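Local coordinates for protein transcriptional regulator, MarR family (Listeria monocytogenes str. 4b, PDB 2QWW) that probably binds DNA as a dimer through winged helix-turn-helix domains and represses transcription, at residues P54-V58 with A59-K63; G78-L82 with G83-K87. All coordinates share one frame; numbering follows the deposited sequence.

How the interactions relate
Interaction 1 (54-58 with 59-63) starts a helix and interaction 2 (78-82 with 83-87) ends one, and both junctions lie in what is, by family, the winged helix-turn-helix domain. Helix 58-65 of interaction 1 is followed in the chain by helix 69-81 of interaction 2. The centres of the two interactions are 14 Å apart and their nearest atoms about 7 Å, so they do not touch; the connection runs through shared neighbours. Strand 100-103 pairs with 56-57 from interaction 1 and with 85-87 from interaction 2, and Met46 of helix 41-52 meets both Leu61 and Leu79. Helix 69-81 is, by comparison with relatives, probably the DNA-recognition helix, and interaction 2 turns its end into the wing.

Interaction 1: residues P54-V58 with A59-K63; sequences PGISV and ADLTK
Ser57 lays its hydroxyl over the first turn of helix 58-65, where OG meets both the backbone and the carboxylate of Asp60. It is the N-cap residue: Asp60 N donates to Ser57 OG at 3.0 Å, with an N-H...O angle of 151°. A chi1 of 73° sets OG between its own backbone N and carbonyl carbon, which brings the oxygen round to that amide. Ser57 OG in turn gives a weak bond to Asp60 OD2 at 2.9 Å, and a water bridges the same carboxylate oxygen to Ser57 N, accepting from the amide and donating to OD2. The helical ladder follows, with Leu61 N bonded to Ser57 O at 2.8 Å and Thr62 N to Val58 O at 3.1 Å. Thr62 OG1 reaches back to Ala59 O at 3.0 Å, approaching from above the carbonyl plane.

On the apolar side, the extended Ile56 side chain crosses Asp60 at a slant, and its CD1 touches Leu61 CA at 3.9 Å. Leu61 and Ile56 both face Val49 of helix 41-52, while Val58 turns to Met97, Leu99 and Leu101. Ile56 also pairs through its backbone with Leu101, which places the strand before the cap in the sheet; the chain then passes directly into the helix that, in this family's winged helix-turn-helix fold, precedes the recognition helix. With its carboxylate near the N-terminus of the helix, and tied to Ser57 N through the water, Asp60 would probably interact favourably with the helix dipole, which would tend to favour its ionised form.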
loop_
_atom_site.group_PDB
_atom_site.type_symbol
_atom_site.label_atom_id
_atom_site.label_comp_id
_atom_site.label_asym_id
_atom_site.label_seq_id
_atom_site.Cartn_x
_atom_site.Cartn_y
_atom_site.Cartn_z
ATOM N N PRO A 54 0.170 13.727 17.212
ATOM C CA PRO A 54 0.160 13.528 18.639
ATOM C C PRO A 54 -1.091 14.116 19.252
ATOM O O PRO A 54 -1.487 15.225 18.916
ATOM C CB PRO A 54 1.404 14.277 19.124
ATOM C CG PRO A 54 1.766 15.179 18.056
ATOM C CD PRO A 54 1.301 14.565 16.781
ATOM N N GLY A 55 -1.691 13.368 20.164
ATOM C CA GLY A 55 -2.931 13.748 20.772
ATOM C C GLY A 55 -4.111 13.242 19.971
ATOM O O GLY A 55 -5.232 13.607 20.274
ATOM N N ILE A 56 -3.877 12.424 18.946
ATOM C CA ILE A 56 -4.978 11.847 18.169
ATOM C C ILE A 56 -5.829 10.973 19.088
ATOM O O ILE A 56 -5.317 10.431 20.067
ATOM C CB ILE A 56 -4.485 11.028 16.941
ATOM C CG1 ILE A 56 -5.662 10.635 16.043
ATOM C CG2 ILE A 56 -3.685 9.781 17.358
ATOM C CD1 ILE A 56 -5.265 9.935 14.790
ATOM N N SER A 57 -7.124 10.857 18.786
ATOM C CA SER A 57 -8.022 10.045 19.589
ATOM C C SER A 57 -8.091 8.630 19.040
ATOM O O SER A 57 -7.933 8.409 17.832
ATOM C CB SER A 57 -9.422 10.643 19.619
ATOM O OG SER A 57 -10.092 10.462 18.377
ATOM N N VAL A 58 -8.362 7.679 19.920
ATOM C CA VAL A 58 -8.494 6.287 19.502
ATOM C C VAL A 58 -9.633 6.190 18.484
ATOM O O VAL A 58 -9.516 5.465 17.512
ATOM C CB VAL A 58 -8.693 5.324 20.707
ATOM C CG1 VAL A 58 -8.965 3.914 20.238
ATOM C CG2 VAL A 58 -7.466 5.317 21.609
ATOM N N ALA A 59 -10.711 6.947 18.698
ATOM C CA ALA A 59 -11.848 7.007 17.774
ATOM C C ALA A 59 -11.421 7.385 16.366
ATOM O O ALA A 59 -11.884 6.792 15.400
ATOM C CB ALA A 59 -12.869 8.018 18.261
ATOM N N ASP A 60 -10.546 8.378 16.253
ATOM C CA ASP A 60 -10.062 8.842 14.949
ATOM C C ASP A 60 -8.924 7.998 14.411
ATOM O O ASP A 60 -8.707 7.932 13.199
ATOM C CB ASP A 60 -9.627 10.297 15.043
ATOM C CG ASP A 60 -10.791 11.218 15.352
ATOM O OD1 ASP A 60 -11.883 10.967 14.813
ATOM O OD2 ASP A 60 -10.621 12.177 16.126
ATOM N N LEU A 61 -8.206 7.342 15.311
ATOM C CA LEU A 61 -7.100 6.475 14.934
ATOM C C LEU A 61 -7.653 5.287 14.150
ATOM O O LEU A 61 -7.152 4.961 13.075
ATOM C CB LEU A 61 -6.329 6.063 16.193
ATOM C CG LEU A 61 -5.081 5.183 16.074
ATOM C CD1 LEU A 61 -4.097 5.707 15.049
ATOM C CD2 LEU A 61 -4.436 5.089 17.438
ATOM N N THR A 62 -8.733 4.692 14.653
ATOM C CA THR A 62 -9.366 3.552 13.992
ATOM C C THR A 62 -9.830 3.922 12.598
ATOM O O THR A 62 -9.592 3.185 11.646
ATOM C CB THR A 62 -10.661 3.079 14.683
ATOM O OG1 THR A 62 -11.710 4.013 14.395
ATOM C CG2 THR A 62 -10.504 2.906 16.184
ATOM N N LYS A 63 -10.522 5.061 12.497
ATOM C CA LYS A 63 -11.078 5.553 11.230
ATOM C C LYS A 63 -9.997 5.834 10.208
ATOM O O LYS A 63 -10.202 5.626 9.015
ATOM C CB LYS A 63 -11.939 6.814 11.444
HETATM O O HOH W 1 -8.113 13.123 16.616
#

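Interaction 2: residues G78-L82 with G83-K87; sequences GLISL and GLVVK
Leu79 meets both Val85 and Leu84 beyond the turn: its CB rests on Val85 CG1 at 3.8 Å, and its CD2 touches Leu84 CD1 at 4.1 Å, the two leucine side chains crossing at about a right angle. At the next residue, Ile80 CD1 lies across the aliphatic part of Lys87, 3.7 Å from CG. Leu84 also folds back over Leu82, with its CG 3.9 Å from Leu82 CB; chi1 of -53° puts Leu84 CG beside its own backbone N, which directs the branch back over the turn.

The backbone beneath these contacts closes as a Schellman motif at the C-terminus of helix 69-81. Leu84 N donates to Leu79 O at 3.0 Å, almost in line with the carbonyl, and Gly83 N donates to Ile80 O at 3.1 Å from above the carbonyl plane. Gly83, with phi 72°, supplies the left-handed residue that turns the chain out of the helix, through Leu84, into strand 85-87, the first strand of the wing in this winged helix-turn-helix fold. A weak bond from Val85 N makes Leu79 O a shared acceptor.

Farther out, Leu79 and Leu84 both pack on Ile47 of helix 41-52, and Leu84 reaches Leu110 of helix 105-115. Ser104 bonds to the Gly83 carbonyl through its hydroxyl, and Asn94 OD1 holds Lys87 NZ at the far end of the side chain crossed by Ile80.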
loop_
_atom_site.group_PDB
_atom_site.type_symbol
_atom_site.label_atom_id
_atom_site.label_comp_id
_atom_site.label_asym_id
_atom_site.label_seq_id
_atom_site.Cartn_x
_atom_site.Cartn_y
_atom_site.Cartn_z
ATOM N N GLY A 78 -1.804 -2.938 23.520
ATOM C CA GLY A 78 -0.539 -3.608 23.228
ATOM C C GLY A 78 0.624 -2.628 23.097
ATOM O O GLY A 78 1.682 -2.839 23.678
ATOM N N LEU A 79 0.429 -1.547 22.346
ATOM C CA LEU A 79 1.464 -0.536 22.199
ATOM C C LEU A 79 1.734 0.178 23.488
ATOM O O LEU A 79 2.832 0.661 23.675
ATOM C CB LEU A 79 1.128 0.483 21.126
ATOM C CG LEU A 79 0.992 -0.020 19.696
ATOM C CD1 LEU A 79 0.694 1.162 18.818
ATOM C CD2 LEU A 79 2.251 -0.725 19.243
ATOM N N ILE A 80 0.739 0.274 24.370
ATOM C CA ILE A 80 0.965 0.839 25.717
ATOM C C ILE A 80 1.751 -0.162 26.584
ATOM O O ILE A 80 2.648 0.240 27.361
ATOM C CB ILE A 80 -0.362 1.202 26.432
ATOM C CG1 ILE A 80 -1.027 2.384 25.736
ATOM C CG2 ILE A 80 -0.109 1.585 27.893
ATOM C CD1 ILE A 80 -2.432 2.636 26.163
ATOM N N SER A 81 1.418 -1.453 26.473
ATOM C CA SER A 81 2.147 -2.495 27.229
ATOM C C SER A 81 3.632 -2.472 26.871
ATOM O O SER A 81 4.473 -2.570 27.757
ATOM C CB SER A 81 1.597 -3.907 26.988
ATOM O OG SER A 81 0.230 -4.018 27.345
ATOM N N LEU A 82 3.940 -2.308 25.587
ATOM C CA LEU A 82 5.324 -2.247 25.092
ATOM C C LEU A 82 6.059 -0.917 25.315
ATOM O O LEU A 82 7.194 -0.762 24.865
ATOM C CB LEU A 82 5.345 -2.548 23.595
ATOM C CG LEU A 82 4.865 -3.940 23.191
ATOM C CD1 LEU A 82 4.839 -4.030 21.697
ATOM C CD2 LEU A 82 5.770 -5.020 23.797
ATOM N N GLY A 83 5.407 0.047 25.976
ATOM C CA GLY A 83 5.996 1.361 26.256
ATOM C C GLY A 83 6.154 2.280 25.061
ATOM O O GLY A 83 6.847 3.278 25.142
ATOM N N LEU A 84 5.474 1.992 23.960
ATOM C CA LEU A 84 5.628 2.785 22.757
ATOM C C LEU A 84 4.683 3.983 22.646
ATOM O O LEU A 84 4.938 4.898 21.873
ATOM C CB LEU A 84 5.485 1.878 21.546
ATOM C CG LEU A 84 6.416 0.658 21.582
ATOM C CD1 LEU A 84 6.175 -0.133 20.358
ATOM C CD2 LEU A 84 7.880 1.071 21.697
ATOM N N VAL A 85 3.578 3.971 23.372
ATOM C CA VAL A 85 2.646 5.092 23.343
ATOM C C VAL A 85 2.311 5.421 24.759
ATOM O O VAL A 85 2.370 4.550 25.622
ATOM C CB VAL A 85 1.326 4.799 22.591
ATOM C CG1 VAL A 85 1.596 4.251 21.210
ATOM C CG2 VAL A 85 0.453 3.853 23.349
ATOM N N VAL A 86 1.930 6.668 24.991
ATOM C CA VAL A 86 1.532 7.098 26.319
ATOM C C VAL A 86 0.158 7.745 26.244
ATOM O O VAL A 86 -0.126 8.490 25.310
ATOM C CB VAL A 86 2.562 8.057 26.922
ATOM C CG1 VAL A 86 3.937 7.441 26.824
ATOM C CG2 VAL A 86 2.572 9.378 26.219
ATOM N N LYS A 87 -0.691 7.455 27.222
ATOM C CA LYS A 87 -2.035 8.029 27.272
ATOM C C LYS A 87 -1.882 9.476 27.738
ATOM O O LYS A 87 -1.051 9.764 28.607
ATOM C CB LYS A 87 -2.916 7.272 28.272
ATOM C CG LYS A 87 -3.020 5.787 28.042
ATOM C CD LYS A 87 -3.617 5.050 29.238
ATOM C CE LYS A 87 -5.120 5.223 29.347
ATOM N NZ LYS A 87 -5.697 4.470 30.511
#